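Local coordinates for protein SCO1, mitochondrial (Saccharomyces cerevisiae, PDB 2B7K), which is needed for the accumulation of cytochrome c oxidase subunits 1 and 2, and is thought to carry mitochondrial copper or insert it into the oxidase, at residues D55-E60 with D143-F148; I46-S51 with I84-A89; G65-T70 with T169-I174; L26-G31 with S106-T111. One frame throughout, in Å; residues are numbered along the deposited sequence.

From the N terminus, strand 25-28 must wait for strand 108-111 to close contact 4, a long loop within which contact 2 lies complete, joining strands 44-49 and 80-85 of one beta-alpha-beta unit. Strands 80-85 and 108-111 are neighbours in the sheet, where Thr85 N meets Leu110 O, which makes contacts 2 and 4 parts of one sheet. Contact 1 begins at the head of helix 56-75 and closes only at 143-148, crossing both; Tyr47 OH on Ser145 O fastens it to contact 2. Contact 3 brings the same helix against helix 169-180, crosses the others, and meets contact 1 where Trp67 touches Phe148.

Contact 1. Residues D55-E60 with D143-F148; sequences DICPDE and DHSIFF
Ile56 opens the contact by setting its CG2 methyl against the carbonyl oxygen of Ser145, 3.4 Å from CG2 to O, at the start of helix 56-75 in the thioredoxin-like fold of this copper-chaperone domain. The methyl lies anti to the backbone N of Ile56 (chi1 -69° for the CG1 branch), and this turns it to the inverse gamma turn centred on Ser145. That carbonyl also receives a hydrogen bond from the hydroxyl of Tyr47 in strand 44-49, while Ser145 OG bonds to Leu141 O. Next comes Cys57, a copper ligand by similarity, together with Cys53 and His144. Its SG, in the conformer described, packs loosely on Ser145 CB at 4.1 Å, whereas the CB of His144 points away from the helix. As it stands, this geometry brings the helix head and the loop together without bringing the imidazole to the thiol. One turn further on, Glu60 bends at chi2 (-71°) and lays its carboxylate over toward the other segment, with OE2 3.2 Å from Ile146 O; both atoms are acceptors, so this approach is no bond. Its OE1 has a long, weak ion pair with Lys63. Carboxylate and Phe148 ring are turned 48° against each other, and the ring also meets Trp67 and Tyr47. Trading Phe148 for an alanine is likely to open a gap beside Glu60 and deprive the Trp67 and Tyr47 rings of their common neighbour. The Phe148 ring presents its edge to the helix backbone, CZ standing 3.2 Å from Glu60 O.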
loop_
_atom_site.group_PDB
_atom_site.type_symbol
_atom_site.label_atom_id
_atom_site.label_comp_id
_atom_site.label_asym_id
_atom_site.label_seq_id
_atom_site.Cartn_x
_atom_site.Cartn_y
_atom_site.Cartn_z
ATOM N N ASP A 55 -13.749 0.196 -11.147
ATOM C CA ASP A 55 -14.456 0.069 -9.876
ATOM C C ASP A 55 -13.648 -0.303 -8.628
ATOM O O ASP A 55 -13.490 0.515 -7.722
ATOM C CB ASP A 55 -15.608 -0.926 -10.041
ATOM C CG ASP A 55 -16.545 -0.546 -11.176
ATOM O OD1 ASP A 55 -17.402 -1.378 -11.541
ATOM O OD2 ASP A 55 -16.427 0.582 -11.699
ATOM N N ILE A 56 -13.152 -1.537 -8.574
ATOM C CA ILE A 56 -12.400 -2.013 -7.414
ATOM C C ILE A 56 -11.264 -1.103 -6.938
ATOM O O ILE A 56 -11.293 -0.615 -5.802
ATOM C CB ILE A 56 -11.833 -3.435 -7.665
ATOM C CG1 ILE A 56 -12.975 -4.456 -7.704
ATOM C CG2 ILE A 56 -10.858 -3.815 -6.561
ATOM C CD1 ILE A 56 -13.984 -4.237 -8.817
ATOM N N CYS A 57 -10.352 -0.874 -7.695
ATOM C CA CYS A 57 -9.178 -0.123 -7.268
ATOM C C CYS A 57 -9.548 1.314 -6.915
ATOM O O CYS A 57 -9.082 1.834 -5.862
ATOM C CB CYS A 57 -8.114 -0.129 -8.368
ATOM S SG CYS A 57 -7.426 -1.762 -8.732
ATOM N N PRO A 58 -10.338 2.079 -7.723
ATOM C CA PRO A 58 -10.761 3.423 -7.313
ATOM C C PRO A 58 -11.496 3.416 -5.972
ATOM O O PRO A 58 -11.265 4.280 -5.125
ATOM C CB PRO A 58 -11.665 3.865 -8.460
ATOM C CG PRO A 58 -11.067 3.162 -9.641
ATOM C CD PRO A 58 -10.803 1.782 -9.091
ATOM N N ASP A 59 -12.384 2.440 -5.785
ATOM C CA ASP A 59 -13.137 2.337 -4.537
ATOM C C ASP A 59 -12.214 2.075 -3.343
ATOM O O ASP A 59 -12.423 2.623 -2.257
ATOM C CB ASP A 59 -14.181 1.218 -4.616
ATOM C CG ASP A 59 -15.292 1.516 -5.608
ATOM O OD1 ASP A 59 -15.726 2.686 -5.697
ATOM O OD2 ASP A 59 -15.745 0.572 -6.285
ATOM N N GLU A 60 -11.202 1.235 -3.543
ATOM C CA GLU A 60 -10.260 0.917 -2.470
ATOM C C GLU A 60 -9.401 2.126 -2.117
ATOM O O GLU A 60 -9.164 2.411 -0.944
ATOM C CB GLU A 60 -9.351 -0.244 -2.880
ATOM C CG GLU A 60 -10.055 -1.582 -3.024
ATOM C CD GLU A 60 -10.479 -2.178 -1.693
ATOM O OE1 GLU A 60 -11.380 -1.615 -1.034
ATOM O OE2 GLU A 60 -9.904 -3.218 -1.303
ATOM N N ASP A 143 -9.983 -9.070 -9.423
ATOM C CA ASP A 143 -10.507 -9.904 -8.347
ATOM C C ASP A 143 -9.535 -10.111 -7.185
ATOM O O ASP A 143 -9.955 -10.466 -6.086
ATOM C CB ASP A 143 -10.917 -11.271 -8.903
ATOM C CG ASP A 143 -12.068 -11.183 -9.893
ATOM O OD1 ASP A 143 -12.436 -12.233 -10.465
ATOM O OD2 ASP A 143 -12.604 -10.072 -10.101
ATOM N N HIS A 144 -8.243 -9.899 -7.423
ATOM C CA HIS A 144 -7.250 -10.089 -6.371
ATOM C C HIS A 144 -6.587 -8.812 -5.855
ATOM O O HIS A 144 -5.687 -8.871 -5.018
ATOM C CB HIS A 144 -6.188 -11.094 -6.830
ATOM C CG HIS A 144 -6.706 -12.497 -6.948
ATOM N ND1 HIS A 144 -7.538 -12.901 -7.970
ATOM C CD2 HIS A 144 -6.545 -13.575 -6.146
ATOM C CE1 HIS A 144 -7.869 -14.168 -7.791
ATOM N NE2 HIS A 144 -7.281 -14.601 -6.692
ATOM N N SER A 145 -7.029 -7.660 -6.356
ATOM C CA SER A 145 -6.499 -6.373 -5.894
ATOM C C SER A 145 -7.473 -5.953 -4.801
ATOM O O SER A 145 -8.104 -4.895 -4.888
ATOM C CB SER A 145 -6.516 -5.337 -7.025
ATOM O OG SER A 145 -5.706 -5.752 -8.112
ATOM N N ILE A 146 -7.585 -6.788 -3.770
ATOM C CA ILE A 146 -8.534 -6.534 -2.701
ATOM C C ILE A 146 -8.012 -6.372 -1.272
ATOM O O ILE A 146 -8.797 -6.067 -0.379
ATOM C CB ILE A 146 -9.615 -7.638 -2.687
ATOM C CG1 ILE A 146 -8.945 -9.010 -2.551
ATOM C CG2 ILE A 146 -10.441 -7.569 -3.963
ATOM C CD1 ILE A 146 -9.906 -10.178 -2.524
ATOM N N PHE A 147 -6.722 -6.582 -1.031
ATOM C CA PHE A 147 -6.208 -6.416 0.339
ATOM C C PHE A 147 -5.268 -5.235 0.495
ATOM O O PHE A 147 -4.609 -4.827 -0.458
ATOM C CB PHE A 147 -5.406 -7.637 0.813
ATOM C CG PHE A 147 -6.211 -8.883 0.973
ATOM C CD1 PHE A 147 -6.196 -9.865 -0.010
ATOM C CD2 PHE A 147 -6.968 -9.091 2.122
ATOM C CE1 PHE A 147 -6.924 -11.044 0.146
ATOM C CE2 PHE A 147 -7.701 -10.266 2.289
ATOM C CZ PHE A 147 -7.678 -11.244 1.301
ATOM N N PHE A 148 -5.222 -4.698 1.714
ATOM C CA PHE A 148 -4.279 -3.642 2.061
ATOM C C PHE A 148 -3.324 -4.401 2.986
ATOM O O PHE A 148 -3.773 -5.160 3.850
ATOM C CB PHE A 148 -4.938 -2.499 2.839
ATOM C CG PHE A 148 -5.808 -1.611 1.998
ATOM C CD1 PHE A 148 -7.188 -1.770 2.000
ATOM C CD2 PHE A 148 -5.246 -0.608 1.213
ATOM C CE1 PHE A 148 -8.005 -0.934 1.230
ATOM C CE2 PHE A 148 -6.052 0.230 0.441
ATOM C CZ PHE A 148 -7.433 0.065 0.453
#

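Contact 2. Residues I46-S51 with I84-A89; sequences IYFGFS and ITCDPA
The Phe48 ring has Ile84 CB over one face, a CH-pi contact 4.2 Å from the ring centroid and 26° off the normal, while, in the conformer described, Cys86 SG sits at its edge. The side chains of Phe48 and Ile84 lie alongside each other, CG2 of Ile84 within 3.7 Å of Phe48 CE1. Ile84 CD1 reaches on to Ile46 CG2 at 3.6 Å. The Phe50 ring turns from the contact: CG stands between backbone N and carbonyl carbon (chi1 59°), leaving CB to touch Asp87 CB. Beneath this packing the backbones pair in parallel: Ile84 N bonds to Tyr47 O, Gly49 N to Ile84 O (3.1 Å), and Cys86 N to Gly49 O (2.9 Å). A CB on Gly49 would run into the Tyr47 ring. Were Phe48 a serine, Ile84 would probably lose the ring face its CB lies over. At the strand end, Thr85 OG1 accepts from Asp87 N in an ST turn and is also bonded to Asp91. The strands are the parallel pair of a beta-alpha-beta unit whose crossover runs through helix 56-75, which Tyr47 touches; Cys86 meets helix 114-123, and strand 108-111 adjoins strand 80-85.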
loop_
_atom_site.group_PDB
_atom_site.type_symbol
_atom_site.label_atom_id
_atom_site.label_comp_id
_atom_site.label_asym_id
_atom_site.label_seq_id
_atom_site.Cartn_x
_atom_site.Cartn_y
_atom_site.Cartn_z
ATOM N N ILE A 46 0.271 -1.000 2.144
ATOM C CA ILE A 46 0.444 -1.260 0.724
ATOM C C ILE A 46 -0.791 -1.800 0.026
ATOM O O ILE A 46 -1.485 -2.672 0.546
ATOM C CB ILE A 46 1.589 -2.266 0.517
ATOM C CG1 ILE A 46 2.859 -1.734 1.185
ATOM C CG2 ILE A 46 1.813 -2.516 -0.970
ATOM C CD1 ILE A 46 3.987 -2.747 1.243
ATOM N N TYR A 47 -1.056 -1.272 -1.161
ATOM C CA TYR A 47 -2.193 -1.730 -1.948
ATOM C C TYR A 47 -1.707 -2.011 -3.359
ATOM O O TYR A 47 -1.061 -1.164 -3.972
ATOM C CB TYR A 47 -3.298 -0.670 -1.995
ATOM C CG TYR A 47 -4.472 -1.083 -2.863
ATOM C CD1 TYR A 47 -5.299 -2.143 -2.492
ATOM C CD2 TYR A 47 -4.722 -0.448 -4.079
ATOM C CE1 TYR A 47 -6.348 -2.567 -3.315
ATOM C CE2 TYR A 47 -5.763 -0.863 -4.913
ATOM C CZ TYR A 47 -6.570 -1.924 -4.526
ATOM O OH TYR A 47 -7.582 -2.353 -5.366
ATOM N N PHE A 48 -2.016 -3.204 -3.858
ATOM C CA PHE A 48 -1.640 -3.608 -5.209
ATOM C C PHE A 48 -2.860 -3.430 -6.119
ATOM O O PHE A 48 -3.959 -3.855 -5.775
ATOM C CB PHE A 48 -1.220 -5.087 -5.232
ATOM C CG PHE A 48 0.144 -5.347 -4.669
ATOM C CD1 PHE A 48 1.250 -5.455 -5.510
ATOM C CD2 PHE A 48 0.328 -5.495 -3.299
ATOM C CE1 PHE A 48 2.526 -5.707 -4.996
ATOM C CE2 PHE A 48 1.600 -5.746 -2.769
ATOM C CZ PHE A 48 2.702 -5.852 -3.623
ATOM N N GLY A 49 -2.668 -2.788 -7.265
ATOM C CA GLY A 49 -3.759 -2.593 -8.210
ATOM C C GLY A 49 -3.190 -2.048 -9.507
ATOM O O GLY A 49 -1.997 -2.200 -9.760
ATOM N N PHE A 50 -4.023 -1.435 -10.341
ATOM C CA PHE A 50 -3.534 -0.842 -11.588
ATOM C C PHE A 50 -4.462 0.285 -12.022
ATOM O O PHE A 50 -5.654 0.258 -11.729
ATOM C CB PHE A 50 -3.340 -1.903 -12.692
ATOM C CG PHE A 50 -4.585 -2.667 -13.059
ATOM C CD1 PHE A 50 -5.182 -2.482 -14.305
ATOM C CD2 PHE A 50 -5.132 -3.600 -12.188
ATOM C CE1 PHE A 50 -6.310 -3.223 -14.677
ATOM C CE2 PHE A 50 -6.255 -4.345 -12.547
ATOM C CZ PHE A 50 -6.845 -4.157 -13.793
ATOM N N SER A 51 -3.903 1.289 -12.698
ATOM C CA SER A 51 -4.679 2.455 -13.104
ATOM C C SER A 51 -5.880 2.179 -13.994
ATOM O O SER A 51 -6.857 2.920 -13.945
ATOM C CB SER A 51 -3.779 3.503 -13.776
ATOM O OG SER A 51 -3.347 3.080 -15.057
ATOM N N ILE A 84 1.162 0.020 -5.362
ATOM C CA ILE A 84 2.067 -0.691 -6.256
ATOM C C ILE A 84 1.284 -1.240 -7.437
ATOM O O ILE A 84 0.320 -1.986 -7.261
ATOM C CB ILE A 84 2.773 -1.860 -5.534
ATOM C CG1 ILE A 84 3.534 -1.332 -4.313
ATOM C CG2 ILE A 84 3.752 -2.539 -6.490
ATOM C CD1 ILE A 84 4.336 -2.397 -3.579
ATOM N N THR A 85 1.701 -0.877 -8.644
ATOM C CA THR A 85 1.002 -1.353 -9.826
ATOM C C THR A 85 1.387 -2.785 -10.169
ATOM O O THR A 85 2.507 -3.225 -9.895
ATOM C CB THR A 85 1.288 -0.470 -11.063
ATOM O OG1 THR A 85 0.489 -0.925 -12.171
ATOM C CG2 THR A 85 2.767 -0.550 -11.450
ATOM N N CYS A 86 0.377 -3.489 -10.710
ATOM C CA CYS A 86 0.571 -4.846 -11.203
ATOM C C CYS A 86 0.572 -4.879 -12.727
ATOM O O CYS A 86 0.547 -5.918 -13.330
ATOM C CB CYS A 86 -0.528 -5.768 -10.666
ATOM S SG CYS A 86 -0.504 -5.993 -8.873
ATOM N N ASP A 87 0.587 -3.695 -13.300
ATOM C CA ASP A 87 0.546 -3.554 -14.758
ATOM C C ASP A 87 1.681 -2.624 -15.209
ATOM O O ASP A 87 1.450 -1.495 -15.638
ATOM C CB ASP A 87 -0.814 -3.002 -15.200
ATOM C CG ASP A 87 -0.925 -2.843 -16.715
ATOM O OD1 ASP A 87 -0.094 -3.430 -17.438
ATOM O OD2 ASP A 87 -1.847 -2.138 -17.180
ATOM N N PRO A 88 2.927 -3.102 -15.113
ATOM C CA PRO A 88 4.120 -2.342 -15.497
ATOM C C PRO A 88 4.157 -1.913 -16.962
ATOM O O PRO A 88 4.898 -1.000 -17.323
ATOM C CB PRO A 88 5.259 -3.295 -15.140
ATOM C CG PRO A 88 4.643 -4.638 -15.346
ATOM C CD PRO A 88 3.297 -4.465 -14.694
ATOM N N ALA A 89 3.355 -2.565 -17.799
ATOM C CA ALA A 89 3.320 -2.238 -19.222
ATOM C C ALA A 89 2.745 -0.854 -19.491
ATOM O O ALA A 89 3.245 -0.124 -20.351
ATOM C CB ALA A 89 2.522 -3.291 -19.979
#

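Contact 3. Residues G65-T70 with T169-I174; sequences GLWLNT and TGVDKI
Trp67 lays one face of its indole over the backbone of Gly170 and Val171, with Gly170 CA 3.5 Å above the ring plane and offset toward the rim. Its CG is anti to the carbonyl carbon, and a chi2 of -11° swings the six-membered ring alongside helix 169-180, CZ2 3.8 Å from Gly170 CA. A CB on Gly170 would clash there; the glycine gives the indole its place. Val171 and Trp67 point in contrary senses as they pass, the CG2 branch of the valine touching Trp67 CD1 at 3.7 Å. The other branch, CG1, stands anti to the backbone N (chi1 169°) and meets Thr70 CG2 at 3.9 Å. Thr70 can offer that methyl because its hydroxyl turns back to Leu66 O, 3.0 Å from OG1. Ile174 crosses the indole at about a right angle, CD1 oblique to CE3. The axes of 65-70 and 169-174 come within 9.6 Å and cross at -52°. Both helices rest on the sheet, where Trp67 and Ile174 each touch Ile45 and Leu161. Apolar packing alone links the two segments; the indole NE1 bonds to Asp166 O ahead of helix 169-180, so a mostly apolar interface still has its buried N-H satisfied.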
loop_
_atom_site.group_PDB
_atom_site.type_symbol
_atom_site.label_atom_id
_atom_site.label_comp_id
_atom_site.label_asym_id
_atom_site.label_seq_id
_atom_site.Cartn_x
_atom_site.Cartn_y
_atom_site.Cartn_z
ATOM N N GLY A 65 -8.096 6.780 1.473
ATOM C CA GLY A 65 -8.003 8.203 1.746
ATOM C C GLY A 65 -8.799 8.572 2.987
ATOM O O GLY A 65 -8.376 9.414 3.787
ATOM N N LEU A 66 -9.954 7.940 3.154
ATOM C CA LEU A 66 -10.786 8.208 4.325
ATOM C C LEU A 66 -10.040 7.753 5.572
ATOM O O LEU A 66 -10.021 8.453 6.585
ATOM C CB LEU A 66 -12.117 7.463 4.223
ATOM C CG LEU A 66 -13.084 7.926 3.129
ATOM C CD1 LEU A 66 -14.359 7.114 3.223
ATOM C CD2 LEU A 66 -13.389 9.411 3.296
ATOM N N TRP A 67 -9.430 6.573 5.489
ATOM C CA TRP A 67 -8.666 6.031 6.611
ATOM C C TRP A 67 -7.512 6.952 6.998
ATOM O O TRP A 67 -7.339 7.290 8.172
ATOM C CB TRP A 67 -8.077 4.657 6.262
ATOM C CG TRP A 67 -9.059 3.515 6.204
ATOM C CD1 TRP A 67 -10.356 3.513 6.624
ATOM C CD2 TRP A 67 -8.793 2.197 5.713
ATOM N NE1 TRP A 67 -10.921 2.269 6.424
ATOM C CE2 TRP A 67 -9.980 1.442 5.867
ATOM C CE3 TRP A 67 -7.661 1.576 5.160
ATOM C CZ2 TRP A 67 -10.073 0.098 5.484
ATOM C CZ3 TRP A 67 -7.750 0.238 4.779
ATOM C CH2 TRP A 67 -8.950 -0.486 4.945
ATOM N N LEU A 68 -6.706 7.338 6.016
ATOM C CA LEU A 68 -5.565 8.211 6.272
ATOM C C LEU A 68 -5.949 9.508 6.973
ATOM O O LEU A 68 -5.306 9.909 7.948
ATOM C CB LEU A 68 -4.842 8.530 4.967
ATOM C CG LEU A 68 -4.194 7.311 4.302
ATOM C CD1 LEU A 68 -3.647 7.697 2.934
ATOM C CD2 LEU A 68 -3.084 6.771 5.191
ATOM N N ASN A 69 -6.997 10.163 6.487
ATOM C CA ASN A 69 -7.434 11.415 7.096
ATOM C C ASN A 69 -7.981 11.231 8.509
ATOM O O ASN A 69 -7.759 12.073 9.374
ATOM C CB ASN A 69 -8.471 12.097 6.206
ATOM C CG ASN A 69 -7.832 12.868 5.067
ATOM O OD1 ASN A 69 -8.497 13.246 4.105
ATOM N ND2 ASN A 69 -6.530 13.114 5.179
ATOM N N THR A 70 -8.694 10.137 8.745
ATOM C CA THR A 70 -9.234 9.873 10.073
ATOM C C THR A 70 -8.073 9.561 11.013
ATOM O O THR A 70 -8.043 10.019 12.156
ATOM C CB THR A 70 -10.188 8.667 10.062
ATOM O OG1 THR A 70 -11.334 8.977 9.260
ATOM C CG2 THR A 70 -10.639 8.328 11.466
ATOM N N THR A 169 -14.182 0.477 10.827
ATOM C CA THR A 169 -13.502 -0.677 11.407
ATOM C C THR A 169 -12.057 -0.811 10.940
ATOM O O THR A 169 -11.219 -1.358 11.658
ATOM C CB THR A 169 -14.254 -1.987 11.103
ATOM O OG1 THR A 169 -14.375 -2.155 9.690
ATOM C CG2 THR A 169 -15.649 -1.949 11.723
ATOM N N GLY A 170 -11.766 -0.320 9.739
ATOM C CA GLY A 170 -10.405 -0.390 9.233
ATOM C C GLY A 170 -9.511 0.505 10.071
ATOM O O GLY A 170 -8.387 0.149 10.421
ATOM N N VAL A 171 -10.014 1.687 10.399
ATOM C CA VAL A 171 -9.239 2.606 11.217
ATOM C C VAL A 171 -8.977 1.990 12.593
ATOM O O VAL A 171 -7.857 2.045 13.095
ATOM C CB VAL A 171 -9.972 3.952 11.391
ATOM C CG1 VAL A 171 -9.268 4.796 12.460
ATOM C CG2 VAL A 171 -9.996 4.701 10.064
ATOM N N ASP A 172 -10.005 1.392 13.191
ATOM C CA ASP A 172 -9.865 0.782 14.517
ATOM C C ASP A 172 -8.745 -0.257 14.557
ATOM O O ASP A 172 -7.951 -0.299 15.502
ATOM C CB ASP A 172 -11.183 0.122 14.958
ATOM C CG ASP A 172 -12.319 1.121 15.137
ATOM O OD1 ASP A 172 -12.049 2.272 15.534
ATOM O OD2 ASP A 172 -13.495 0.754 14.901
ATOM N N LYS A 173 -8.683 -1.090 13.519
ATOM C CA LYS A 173 -7.678 -2.143 13.430
ATOM C C LYS A 173 -6.266 -1.588 13.291
ATOM O O LYS A 173 -5.325 -2.093 13.902
ATOM C CB LYS A 173 -7.986 -3.063 12.243
ATOM C CG LYS A 173 -7.129 -4.322 12.189
ATOM C CD LYS A 173 -7.431 -5.232 13.371
ATOM C CE LYS A 173 -6.729 -6.573 13.243
ATOM N NZ LYS A 173 -7.085 -7.483 14.368
ATOM N N ILE A 174 -6.108 -0.549 12.477
ATOM C CA ILE A 174 -4.796 0.050 12.291
ATOM C C ILE A 174 -4.325 0.709 13.590
ATOM O O ILE A 174 -3.183 0.526 14.006
ATOM C CB ILE A 174 -4.838 1.077 11.134
ATOM C CG1 ILE A 174 -5.121 0.332 9.824
ATOM C CG2 ILE A 174 -3.525 1.840 11.047
ATOM C CD1 ILE A 174 -5.363 1.230 8.630
#

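Contact 4. Residues L26-G31 with S106-T111; sequences LEDMYG and SILGLT
Glu27 and Thr111 are joined by a reciprocal pair of backbone hydrogen bonds, Glu27 N to Thr111 O and Thr111 N to Glu27 O, each 2.9 Å and nearly along the C=O axis: an antiparallel hydrogen-bonded pair. Next to it Asp28 and Leu110 form the non-hydrogen-bonded pair. The ladder then frays: Met29 N reaches Gly109 O at 2.8 Å but at an N-H...O angle of only 120°, a weak bond, and Gly109 N returns another weak one to Met29 SD. Asp28 OD1 takes the N-H of Tyr30 from above the carboxylate plane, an Asx turn within the type I turn 28-31. Around this frame the packing is largely by carbon atoms, some of acidic residues. Leu110 CD2 and Leu108 CD2 each lie 3.7 Å from Asp28 CB. The side chains of Leu26 and Leu110 cross at about a right angle, CD1 of Leu26 on CB of Leu110. Met29 also meets helix 93-100. Strand 108-111 lies between strands 25-28 and 80-85, antiparallel to the first and parallel to the second. Two straight bonds thus hold the Glu27-Thr111 end of the ladder; toward Gly109 weak bonds remain, one to a thioether sulfur, with Leu108 beside the methionine chain.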
loop_
_atom_site.group_PDB
_atom_site.type_symbol
_atom_site.label_atom_id
_atom_site.label_comp_id
_atom_site.label_asym_id
_atom_site.label_seq_id
_atom_site.Cartn_x
_atom_site.Cartn_y
_atom_site.Cartn_z
ATOM N N LEU A 26 11.959 -1.186 -6.595
ATOM C CA LEU A 26 11.087 -0.481 -7.536
ATOM C C LEU A 26 11.504 0.979 -7.617
ATOM O O LEU A 26 12.585 1.347 -7.166
ATOM C CB LEU A 26 9.627 -0.564 -7.056
ATOM C CG LEU A 26 9.051 -1.976 -6.876
ATOM C CD1 LEU A 26 7.788 -1.929 -6.026
ATOM C CD2 LEU A 26 8.762 -2.588 -8.246
ATOM N N GLU A 27 10.650 1.805 -8.214
ATOM C CA GLU A 27 10.899 3.240 -8.301
ATOM C C GLU A 27 9.579 3.914 -7.945
ATOM O O GLU A 27 8.516 3.355 -8.209
ATOM C CB GLU A 27 11.302 3.646 -9.725
ATOM C CG GLU A 27 10.221 3.405 -10.769
ATOM C CD GLU A 27 10.574 3.963 -12.142
ATOM O OE1 GLU A 27 9.889 3.595 -13.115
ATOM O OE2 GLU A 27 11.524 4.767 -12.248
ATOM N N ASP A 28 9.615 5.091 -7.328
ATOM C CA ASP A 28 8.347 5.743 -7.032
ATOM C C ASP A 28 7.965 6.547 -8.263
ATOM O O ASP A 28 8.729 6.594 -9.232
ATOM C CB ASP A 28 8.416 6.620 -5.765
ATOM C CG ASP A 28 9.368 7.791 -5.887
ATOM O OD1 ASP A 28 9.731 8.178 -7.019
ATOM O OD2 ASP A 28 9.736 8.341 -4.824
ATOM N N MET A 29 6.791 7.166 -8.243
ATOM C CA MET A 29 6.313 7.908 -9.402
ATOM C C MET A 29 7.116 9.149 -9.757
ATOM O O MET A 29 6.831 9.804 -10.760
ATOM C CB MET A 29 4.841 8.268 -9.219
ATOM C CG MET A 29 4.559 9.081 -7.975
ATOM S SD MET A 29 2.808 9.005 -7.619
ATOM C CE MET A 29 2.583 10.475 -6.640
ATOM N N TYR A 30 8.118 9.468 -8.945
ATOM C CA TYR A 30 8.962 10.619 -9.223
ATOM C C TYR A 30 10.318 10.149 -9.732
ATOM O O TYR A 30 11.172 10.957 -10.092
ATOM C CB TYR A 30 9.113 11.478 -7.968
ATOM C CG TYR A 30 7.789 12.038 -7.502
ATOM C CD1 TYR A 30 7.170 11.557 -6.351
ATOM C CD2 TYR A 30 7.128 13.013 -8.248
ATOM C CE1 TYR A 30 5.920 12.031 -5.954
ATOM C CE2 TYR A 30 5.881 13.493 -7.863
ATOM C CZ TYR A 30 5.282 12.997 -6.717
ATOM O OH TYR A 30 4.044 13.464 -6.345
ATOM N N GLY A 31 10.505 8.835 -9.768
ATOM C CA GLY A 31 11.750 8.280 -10.261
ATOM C C GLY A 31 12.744 7.849 -9.202
ATOM O O GLY A 31 13.794 7.303 -9.535
ATOM N N SER A 106 -0.991 11.762 -0.054
ATOM C CA SER A 106 0.072 11.021 0.621
ATOM C C SER A 106 0.393 9.685 -0.039
ATOM O O SER A 106 1.465 9.115 0.182
ATOM C CB SER A 106 -0.292 10.774 2.086
ATOM O OG SER A 106 -0.194 11.970 2.836
ATOM N N ILE A 107 -0.537 9.188 -0.843
ATOM C CA ILE A 107 -0.334 7.913 -1.517
ATOM C C ILE A 107 0.794 8.025 -2.539
ATOM O O ILE A 107 0.791 8.903 -3.401
ATOM C CB ILE A 107 -1.631 7.446 -2.214
ATOM C CG1 ILE A 107 -2.759 7.309 -1.181
ATOM C CG2 ILE A 107 -1.398 6.101 -2.900
ATOM C CD1 ILE A 107 -4.140 7.112 -1.800
ATOM N N LEU A 108 1.775 7.141 -2.424
ATOM C CA LEU A 108 2.905 7.163 -3.347
ATOM C C LEU A 108 2.830 5.968 -4.272
ATOM O O LEU A 108 2.779 4.822 -3.812
ATOM C CB LEU A 108 4.220 7.128 -2.573
ATOM C CG LEU A 108 5.516 7.185 -3.392
ATOM C CD1 LEU A 108 5.629 8.527 -4.106
ATOM C CD2 LEU A 108 6.702 6.968 -2.462
ATOM N N GLY A 109 2.844 6.235 -5.573
ATOM C CA GLY A 109 2.784 5.159 -6.544
ATOM C C GLY A 109 4.156 4.566 -6.812
ATOM O O GLY A 109 5.141 5.304 -6.941
ATOM N N LEU A 110 4.225 3.237 -6.871
ATOM C CA LEU A 110 5.487 2.544 -7.146
ATOM C C LEU A 110 5.328 1.692 -8.392
ATOM O O LEU A 110 4.286 1.071 -8.599
ATOM C CB LEU A 110 5.885 1.617 -5.993
ATOM C CG LEU A 110 6.037 2.187 -4.584
ATOM C CD1 LEU A 110 6.591 1.105 -3.660
ATOM C CD2 LEU A 110 6.975 3.396 -4.606
ATOM N N THR A 111 6.368 1.656 -9.212
ATOM C CA THR A 111 6.333 0.853 -10.423
ATOM C C THR A 111 7.757 0.436 -10.759
ATOM O O THR A 111 8.678 0.676 -9.982
ATOM C CB THR A 111 5.719 1.632 -11.606
ATOM O OG1 THR A 111 5.625 0.768 -12.751
ATOM C CG2 THR A 111 6.566 2.846 -11.955
#